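Local coordinates for protein inositol monophosphatase (Zymomonas mobilis, PDB 4N81) that probably hydrolyses phosphate monoesters such as inositol monophosphate, using magnesium ions, at residues L12-A17 with L115-Q120; D22-F27 with R48-A53; P87-R92 with G102-L107. All coordinates share one frame; numbering follows the deposited sequence.

Interaction 1 of 3, residues L12-A17 with L115-Q120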
loop_
_atom_site.group_PDB
_atom_site.type_symbol
_atom_site.label_atom_id
_atom_site.label_comp_id
_atom_site.label_asym_id
_atom_site.label_seq_id
_atom_site.Cartn_x
_atom_site.Cartn_y
_atom_site.Cartn_z
ATOM N N LEU A 12 14.106 6.989 24.902
ATOM C CA LEU A 12 12.820 6.534 25.417
ATOM C C LEU A 12 11.860 6.266 24.239
ATOM O O LEU A 12 11.136 5.277 24.224
ATOM C CB LEU A 12 12.205 7.629 26.298
ATOM C CG LEU A 12 10.857 7.316 26.972
ATOM C CD1 LEU A 12 10.960 5.979 27.682
ATOM C CD2 LEU A 12 10.433 8.418 27.980
ATOM N N ALA A 13 11.911 7.114 23.218
ATOM C CA ALA A 13 10.952 6.994 22.120
ATOM C C ALA A 13 11.176 5.677 21.380
ATOM O O ALA A 13 10.208 4.961 21.033
ATOM C CB ALA A 13 11.071 8.199 21.182
ATOM N N HIS A 14 12.439 5.303 21.205
ATOM C CA HIS A 14 12.731 4.005 20.613
ATOM C C HIS A 14 12.231 2.875 21.472
ATOM O O HIS A 14 11.735 1.848 20.952
ATOM C CB HIS A 14 14.254 3.819 20.442
ATOM C CG HIS A 14 14.795 4.489 19.209
ATOM N ND1 HIS A 14 14.487 4.056 17.938
ATOM C CD2 HIS A 14 15.597 5.572 19.052
ATOM C CE1 HIS A 14 15.081 4.837 17.049
ATOM N NE2 HIS A 14 15.757 5.773 17.698
ATOM N N ARG A 15 12.349 3.052 22.793
ATOM C CA ARG A 15 11.840 1.987 23.675
ATOM C C ARG A 15 10.319 1.827 23.568
ATOM O O ARG A 15 9.793 0.702 23.520
ATOM C CB ARG A 15 12.296 2.239 25.141
ATOM C CG ARG A 15 11.620 1.339 26.182
ATOM C CD ARG A 15 12.524 0.993 27.389
ATOM N NE ARG A 15 12.481 1.921 28.528
ATOM C CZ ARG A 15 13.303 2.964 28.688
ATOM N NH1 ARG A 15 14.207 3.256 27.749
ATOM N NH2 ARG A 15 13.204 3.744 29.769
ATOM N N LEU A 16 9.617 2.957 23.442
ATOM C CA LEU A 16 8.169 2.906 23.296
ATOM C C LEU A 16 7.818 2.240 21.977
ATOM O O LEU A 16 6.893 1.422 21.898
ATOM C CB LEU A 16 7.584 4.322 23.347
ATOM C CG LEU A 16 7.836 5.082 24.667
ATOM C CD1 LEU A 16 7.275 6.475 24.517
ATOM C CD2 LEU A 16 7.186 4.397 25.863
ATOM N N ALA A 17 8.586 2.540 20.933
ATOM C CA ALA A 17 8.262 1.920 19.653
ATOM C C ALA A 17 8.479 0.419 19.700
ATOM O O ALA A 17 7.662 -0.350 19.120
ATOM C CB ALA A 17 9.038 2.556 18.469
ATOM N N LEU A 115 9.929 15.941 18.279
ATOM C CA LEU A 115 10.558 14.614 18.065
ATOM C C LEU A 115 9.483 13.703 17.529
ATOM O O LEU A 115 8.363 13.790 17.994
ATOM C CB LEU A 115 11.045 14.090 19.462
ATOM C CG LEU A 115 11.654 12.710 19.696
ATOM C CD1 LEU A 115 12.203 12.756 21.149
ATOM C CD2 LEU A 115 10.688 11.587 19.593
ATOM N N GLY A 116 9.808 12.825 16.574
ATOM C CA GLY A 116 8.792 11.939 16.034
ATOM C C GLY A 116 9.417 10.635 15.580
ATOM O O GLY A 116 10.521 10.629 15.037
ATOM N N ILE A 117 8.709 9.529 15.773
ATOM C CA ILE A 117 9.109 8.246 15.208
ATOM C C ILE A 117 7.904 7.690 14.456
ATOM O O ILE A 117 6.736 7.776 14.968
ATOM C CB ILE A 117 9.560 7.241 16.333
ATOM C CG1 ILE A 117 10.944 7.645 16.882
ATOM C CG2 ILE A 117 9.650 5.803 15.787
ATOM C CD1 ILE A 117 11.532 6.665 17.918
ATOM N N ILE A 118 8.174 7.156 13.256
ATOM C CA ILE A 118 7.236 6.247 12.582
ATOM C C ILE A 118 7.879 4.876 12.635
ATOM O O ILE A 118 9.011 4.712 12.169
ATOM C CB ILE A 118 7.053 6.560 11.062
ATOM C CG1 ILE A 118 6.425 7.971 10.829
ATOM C CG2 ILE A 118 6.159 5.487 10.417
ATOM C CD1 ILE A 118 6.743 8.538 9.361
ATOM N N ASN A 119 7.163 3.876 13.139
ATOM C CA ASN A 119 7.727 2.538 13.132
ATOM C C ASN A 119 6.792 1.548 12.489
ATOM O O ASN A 119 5.658 1.399 12.948
ATOM C CB ASN A 119 8.020 2.055 14.557
ATOM C CG ASN A 119 8.790 0.720 14.561
ATOM O OD1 ASN A 119 9.904 0.657 14.075
ATOM N ND2 ASN A 119 8.172 -0.348 15.086
ATOM N N GLN A 120 7.288 0.828 11.483
ATOM C CA GLN A 120 6.482 -0.213 10.835
ATOM C C GLN A 120 7.006 -1.483 11.452
ATOM O O GLN A 120 8.130 -1.915 11.152
ATOM C CB GLN A 120 6.796 -0.187 9.306
ATOM C CG GLN A 120 5.552 -0.616 8.459
ATOM C CD GLN A 120 4.978 -1.945 8.943
ATOM O OE1 GLN A 120 5.695 -2.941 9.039
ATOM N NE2 GLN A 120 3.702 -1.961 9.263
HETATM O O HOH W 1 5.781 -0.184 16.719
#
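Leu115 opens the contact from the strand with one branch of its isobutyl group: CD2 lies 3.8 Å from Ala13 CB on the helix. The same leucine side chain also touches Asp9 and Ile10, one turn earlier on helix 7-24.

Two residues on, Ile117 supplies the largest share of the buried surface. With CG1 anti to the carbonyl carbon (chi1 -74°) and the chain extended beyond it, CD1 reaches into the helix surface and comes within 3.6 Å of Ala13 CB and about as near to the carbonyl carbon of that residue. The same methyl sits over the centre of one face of the His14 imidazole, 4.0 Å from the ring centroid and 11° off the ring normal, a CH-pi contact in which the two side chains cross at about a right angle. The ring is held from elsewhere too, since His14 ND1 is hydrogen-bonded to Arg126 NH1 on strand 125-130. The other branch of Ile117, CG2, lies 4.3 Å from Ala17 CB.

Here helix 7-24 packs on the large mixed sheet, part of the alternating alpha-beta-alpha-beta-alpha sandwich of the inositol monophosphatase superfamily. Strand and helix segments run in nearly the same direction, 26° apart, and their axes approach to 9.3 Å, with Ala13 and Ala17 facing the strand.

Asn119 ends the row. Its CB rests 4.1 Å from Ala17 CB, whereas its amide is engaged at both ends: OD1 accepts a hydrogen bond from Arg126 NE, and ND2 donates 2.9 Å to a water. That water in turn donates to Ala17 O at 3.1 Å, bridging strand side chain and helix backbone where no direct hydrogen bond joins the two segments.

Interaction 2 of 3, residues D22-F27 with R48-A53; sequences DIIRPF and RGAEQA
Ile23 carries most of this contact, and its two branches meet different parts of the partner helix. CD1, at the end of the longer branch, presses against Ala53 CB at 3.5 Å, tighter than usual for two carbons, and lies 3.6 Å from Gly49 O. The shorter branch turns to the backbone instead: with CG2 anti to the backbone N, this methyl comes within 3.6 Å of Ala50 N. It lies against the backbone of Gly49 and Ala50, where Gly49 offers no side chain.

Beside it, Ile24 touches Ala50 more lightly, CG1 standing 4.0 Å from Ala50 CB. No hydrogen bond crosses between the segments; methyl and methylene groups of the two isoleucines meet alanine methyls and the helix backbone.

Further out, Arg25 NH2 forms a 3.1 Å salt bridge to Asp22 OD2, which lies in the guanidinium plane and uses its anti lone pair; NH1 of the same arginine bonds to Pro121 O.

The contact thus packs the C-terminal end of helix 7-24 against helix 42-61. Ala20 and Val19 continue the packing on Ala50 and Ala53, while Ile24 reaches Phe94 of helix 91-95 and Ala50 meets Pro87, just after strand 81-86, where the chain turns a corner.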
loop_
_atom_site.group_PDB
_atom_site.type_symbol
_atom_site.label_atom_id
_atom_site.label_comp_id
_atom_site.label_asym_id
_atom_site.label_seq_id
_atom_site.Cartn_x
_atom_site.Cartn_y
_atom_site.Cartn_z
ATOM N N ASP A 22 6.219 -5.134 19.678
ATOM C CA ASP A 22 6.093 -6.521 20.127
ATOM C C ASP A 22 4.670 -6.837 20.516
ATOM O O ASP A 22 4.250 -7.991 20.444
ATOM C CB ASP A 22 7.006 -6.828 21.318
ATOM C CG ASP A 22 8.481 -6.749 20.942
ATOM O OD1 ASP A 22 9.333 -6.551 21.839
ATOM O OD2 ASP A 22 8.773 -6.881 19.734
ATOM N N ILE A 23 3.926 -5.836 20.975
ATOM C CA ILE A 23 2.522 -6.143 21.287
ATOM C C ILE A 23 1.633 -6.294 20.039
ATOM O O ILE A 23 0.763 -7.168 19.969
ATOM C CB ILE A 23 1.970 -5.049 22.190
ATOM C CG1 ILE A 23 2.578 -5.204 23.578
ATOM C CG2 ILE A 23 0.440 -5.065 22.215
ATOM C CD1 ILE A 23 2.520 -3.921 24.406
ATOM N N ILE A 24 1.865 -5.421 19.063
ATOM C CA ILE A 24 1.039 -5.330 17.845
ATOM C C ILE A 24 1.291 -6.481 16.869
ATOM O O ILE A 24 0.356 -7.036 16.307
ATOM C CB ILE A 24 1.316 -3.995 17.109
ATOM C CG1 ILE A 24 0.812 -2.800 17.951
ATOM C CG2 ILE A 24 0.693 -4.001 15.679
ATOM C CD1 ILE A 24 1.356 -1.373 17.435
ATOM N N ARG A 25 2.545 -6.890 16.731
ATOM C CA ARG A 25 2.905 -7.867 15.683
ATOM C C ARG A 25 2.066 -9.169 15.673
ATOM O O ARG A 25 1.570 -9.575 14.616
ATOM C CB ARG A 25 4.402 -8.190 15.781
ATOM C CG ARG A 25 4.991 -9.029 14.660
ATOM C CD ARG A 25 6.536 -9.227 14.877
ATOM N NE ARG A 25 7.267 -7.960 14.728
ATOM C CZ ARG A 25 7.844 -7.305 15.742
ATOM N NH1 ARG A 25 8.505 -6.142 15.520
ATOM N NH2 ARG A 25 7.775 -7.814 16.969
ATOM N N PRO A 26 1.852 -9.802 16.844
ATOM C CA PRO A 26 1.109 -11.065 16.839
ATOM C C PRO A 26 -0.307 -10.910 16.247
ATOM O O PRO A 26 -0.919 -11.932 15.919
ATOM C CB PRO A 26 1.030 -11.450 18.329
ATOM C CG PRO A 26 2.194 -10.775 18.946
ATOM C CD PRO A 26 2.409 -9.501 18.179
ATOM N N PHE A 27 -0.894 -9.706 16.303
ATOM C CA PHE A 27 -2.272 -9.505 15.827
ATOM C C PHE A 27 -2.360 -9.252 14.329
ATOM O O PHE A 27 -3.432 -9.252 13.783
ATOM C CB PHE A 27 -2.931 -8.334 16.548
ATOM C CG PHE A 27 -3.130 -8.591 18.021
ATOM C CD1 PHE A 27 -2.268 -8.038 18.970
ATOM C CD2 PHE A 27 -4.132 -9.446 18.441
ATOM C CE1 PHE A 27 -2.441 -8.291 20.316
ATOM C CE2 PHE A 27 -4.315 -9.713 19.807
ATOM C CZ PHE A 27 -3.460 -9.122 20.738
ATOM N N ARG A 48 -5.126 -1.128 21.989
ATOM C CA ARG A 48 -5.253 -0.929 23.431
ATOM C C ARG A 48 -4.066 -1.470 24.200
ATOM O O ARG A 48 -3.592 -0.837 25.165
ATOM C CB ARG A 48 -6.505 -1.627 24.010
ATOM C CG ARG A 48 -7.890 -1.168 23.504
ATOM C CD ARG A 48 -9.044 -1.859 24.309
ATOM N NE ARG A 48 -8.851 -1.797 25.767
ATOM C CZ ARG A 48 -9.488 -2.566 26.659
ATOM N NH1 ARG A 48 -10.368 -3.475 26.249
ATOM N NH2 ARG A 48 -9.244 -2.437 27.965
ATOM N N GLY A 49 -3.587 -2.658 23.834
ATOM C CA GLY A 49 -2.488 -3.200 24.629
ATOM C C GLY A 49 -1.208 -2.364 24.436
ATOM O O GLY A 49 -0.446 -2.124 25.411
ATOM N N ALA A 50 -0.990 -1.882 23.208
ATOM C CA ALA A 50 0.218 -1.067 22.966
ATOM C C ALA A 50 0.128 0.280 23.680
ATOM O O ALA A 50 1.091 0.748 24.299
ATOM C CB ALA A 50 0.436 -0.852 21.455
ATOM N N GLU A 51 -1.051 0.895 23.621
ATOM C CA GLU A 51 -1.197 2.183 24.273
ATOM C C GLU A 51 -1.043 2.043 25.768
ATOM O O GLU A 51 -0.417 2.890 26.405
ATOM C CB GLU A 51 -2.562 2.798 24.006
ATOM C CG GLU A 51 -2.564 4.256 24.437
ATOM C CD GLU A 51 -3.937 4.810 24.618
ATOM O OE1 GLU A 51 -4.175 5.438 25.677
ATOM O OE2 GLU A 51 -4.768 4.624 23.697
ATOM N N GLN A 52 -1.596 0.968 26.339
ATOM C CA GLN A 52 -1.465 0.815 27.772
ATOM C C GLN A 52 -0.023 0.610 28.164
ATOM O O GLN A 52 0.453 1.220 29.140
ATOM C CB GLN A 52 -2.324 -0.359 28.282
ATOM C CG GLN A 52 -3.820 -0.107 28.159
ATOM C CD GLN A 52 -4.656 -1.368 28.381
ATOM O OE1 GLN A 52 -4.120 -2.446 28.674
ATOM N NE2 GLN A 52 -5.976 -1.236 28.227
ATOM N N ALA A 53 0.703 -0.211 27.401
ATOM C CA ALA A 53 2.101 -0.435 27.798
ATOM C C ALA A 53 2.962 0.840 27.669
ATOM O O ALA A 53 3.788 1.166 28.563
ATOM C CB ALA A 53 2.719 -1.604 26.989
#

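Interaction 3 of 3, residues P87-R92 with G102-L107; sequences PIDGTR and GTLIAL. With SO4 (sulfate ion), chain B.
Asp89 and Gly102 form an antiparallel, hydrogen-bonded backbone pair, Asp89 N donating to Gly102 O at 2.7 Å and Gly102 N returning a bond to Asp89 O at 2.9 Å. Just before it, the hydroxyl of Thr103 adds a side-chain bond to the backbone: OG1, anti to its own carbonyl carbon (chi1 -65°), donates to Pro87 O at 2.7 Å, in the carbonyl plane.

On the face that carries Asp89, CD1 of Leu104 comes to 3.6 Å from Asp89 CB and also touches the carboxylate carbon, so an apolar methyl flanks the acid. Pro87, Ile88 and Asp89 belong to the Asp-Pro-Ile-Asp-Gly-Thr sequence characteristic of inositol monophosphatases. Ile88, presumably through its main-chain O, and Asp89 are predicted to bind catalytic magnesium, as are Asp86 and Asp210, whose carboxylates lie close to that of Asp89.

Past the aspartate, Gly90 sits at the N-cap of helix 91-95. Its N and that of Thr91 both donate to sulfate O4, at 2.9 and 3.0 Å, the second bond the straighter at 162°. This anion, probably from the crystallisation liquor, sits at that helix N-terminus, probably where the substrate phosphate binds, as in related enzymes.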
loop_
_atom_site.group_PDB
_atom_site.type_symbol
_atom_site.label_atom_id
_atom_site.label_comp_id
_atom_site.label_asym_id
_atom_site.label_seq_id
_atom_site.Cartn_x
_atom_site.Cartn_y
_atom_site.Cartn_z
ATOM N N PRO A 87 -0.752 4.049 18.421
ATOM C CA PRO A 87 -0.125 2.717 18.258
ATOM C C PRO A 87 -0.213 2.166 16.830
ATOM O O PRO A 87 0.728 1.556 16.340
ATOM C CB PRO A 87 -1.006 1.826 19.165
ATOM C CG PRO A 87 -1.425 2.808 20.314
ATOM C CD PRO A 87 -1.663 4.125 19.597
ATOM N N ILE A 88 -1.338 2.424 16.168
ATOM C CA ILE A 88 -1.557 1.957 14.794
ATOM C C ILE A 88 -2.172 3.102 13.975
ATOM O O ILE A 88 -3.382 3.278 13.926
ATOM C CB ILE A 88 -2.466 0.704 14.747
ATOM C CG1 ILE A 88 -1.832 -0.442 15.585
ATOM C CG2 ILE A 88 -2.704 0.234 13.279
ATOM C CD1 ILE A 88 -2.767 -1.650 15.793
ATOM N N ASP A 89 -1.318 3.875 13.319
ATOM C CA ASP A 89 -1.817 4.835 12.352
ATOM C C ASP A 89 -1.979 4.071 11.042
ATOM O O ASP A 89 -1.042 3.411 10.599
ATOM C CB ASP A 89 -0.817 5.975 12.173
ATOM C CG ASP A 89 -1.343 7.017 11.210
ATOM O OD1 ASP A 89 -0.764 7.139 10.102
ATOM O OD2 ASP A 89 -2.351 7.667 11.555
ATOM N N GLY A 90 -3.150 4.190 10.408
ATOM C CA GLY A 90 -3.506 3.343 9.281
ATOM C C GLY A 90 -4.290 2.140 9.787
ATOM O O GLY A 90 -4.047 0.994 9.353
ATOM N N THR A 91 -5.238 2.412 10.688
ATOM C CA THR A 91 -6.045 1.350 11.265
ATOM C C THR A 91 -6.762 0.558 10.129
ATOM O O THR A 91 -6.813 -0.665 10.130
ATOM C CB THR A 91 -7.248 2.034 12.056
ATOM O OG1 THR A 91 -6.718 2.848 13.105
ATOM C CG2 THR A 91 -8.116 0.967 12.687
ATOM N N ARG A 92 -7.330 1.251 9.157
ATOM C CA ARG A 92 -8.018 0.473 8.101
ATOM C C ARG A 92 -7.069 -0.409 7.263
ATOM O O ARG A 92 -7.422 -1.561 6.919
ATOM C CB ARG A 92 -8.812 1.451 7.208
ATOM C CG ARG A 92 -9.858 2.212 8.053
ATOM C CD ARG A 92 -11.138 2.574 7.317
ATOM N NE ARG A 92 -11.009 3.727 6.431
ATOM C CZ ARG A 92 -10.630 3.664 5.154
ATOM N NH1 ARG A 92 -10.249 2.511 4.596
ATOM N NH2 ARG A 92 -10.563 4.778 4.430
ATOM N N GLY A 102 1.669 2.302 10.741
ATOM C CA GLY A 102 2.844 2.518 11.606
ATOM C C GLY A 102 2.463 2.980 13.006
ATOM O O GLY A 102 1.401 3.584 13.225
ATOM N N THR A 103 3.338 2.706 13.968
ATOM C CA THR A 103 3.184 3.303 15.286
ATOM C C THR A 103 3.781 4.701 15.167
ATOM O O THR A 103 4.907 4.867 14.685
ATOM C CB THR A 103 3.983 2.491 16.301
ATOM O OG1 THR A 103 3.405 1.177 16.405
ATOM C CG2 THR A 103 3.983 3.194 17.707
ATOM N N LEU A 104 3.066 5.710 15.653
ATOM C CA LEU A 104 3.611 7.071 15.690
ATOM C C LEU A 104 3.836 7.462 17.132
ATOM O O LEU A 104 2.914 7.321 17.955
ATOM C CB LEU A 104 2.602 8.051 15.079
ATOM C CG LEU A 104 2.119 7.735 13.660
ATOM C CD1 LEU A 104 1.201 8.846 13.103
ATOM C CD2 LEU A 104 3.365 7.610 12.758
ATOM N N ILE A 105 5.030 7.976 17.434
ATOM C CA ILE A 105 5.299 8.525 18.769
ATOM C C ILE A 105 5.865 9.941 18.581
ATOM O O ILE A 105 6.799 10.148 17.794
ATOM C CB ILE A 105 6.343 7.634 19.464
ATOM C CG1 ILE A 105 5.748 6.225 19.702
ATOM C CG2 ILE A 105 6.900 8.310 20.780
ATOM C CD1 ILE A 105 6.774 5.122 19.740
ATOM N N ALA A 106 5.381 10.904 19.341
ATOM C CA ALA A 106 5.927 12.239 19.185
ATOM C C ALA A 106 6.073 12.888 20.538
ATOM O O ALA A 106 5.327 12.557 21.454
ATOM C CB ALA A 106 5.007 13.062 18.318
ATOM N N LEU A 107 7.069 13.773 20.662
ATOM C CA LEU A 107 7.166 14.682 21.819
ATOM C C LEU A 107 6.884 16.092 21.279
ATOM O O LEU A 107 7.440 16.478 20.241
ATOM C CB LEU A 107 8.579 14.661 22.412
ATOM C CG LEU A 107 8.839 15.662 23.547
ATOM C CD1 LEU A 107 7.818 15.471 24.690
ATOM C CD2 LEU A 107 10.288 15.528 24.083
HETATM S S SO4 B . -6.146 6.007 12.223
HETATM O O1 SO4 B . -6.984 5.117 13.087
HETATM O O2 SO4 B . -6.932 7.241 11.943
HETATM O O3 SO4 B . -4.972 6.452 12.960
HETATM O O4 SO4 B . -5.784 5.331 10.912
#

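In the fold
All three contacts gather around helix 7-24 and the large mixed sheet. Interactions 1 and 2 use successive parts of that helix, their centres about 14 Å apart and their nearest atoms about 5 Å apart without touching. Interaction 3 lies about 10 Å from the first and about 12 Å from the second, centre to centre, and touches both: strands 102-109 and 112-120 are sheet neighbours, probably bonded through Ile117 N and Ile105 O at 2.8 Å, while Ile24 packs on Pro87 and Ile88. Along the chain, interactions 2 and 3 follow one another between the two segments of interaction 1. The helix layer therefore backs the turn carrying the predicted magnesium ligands.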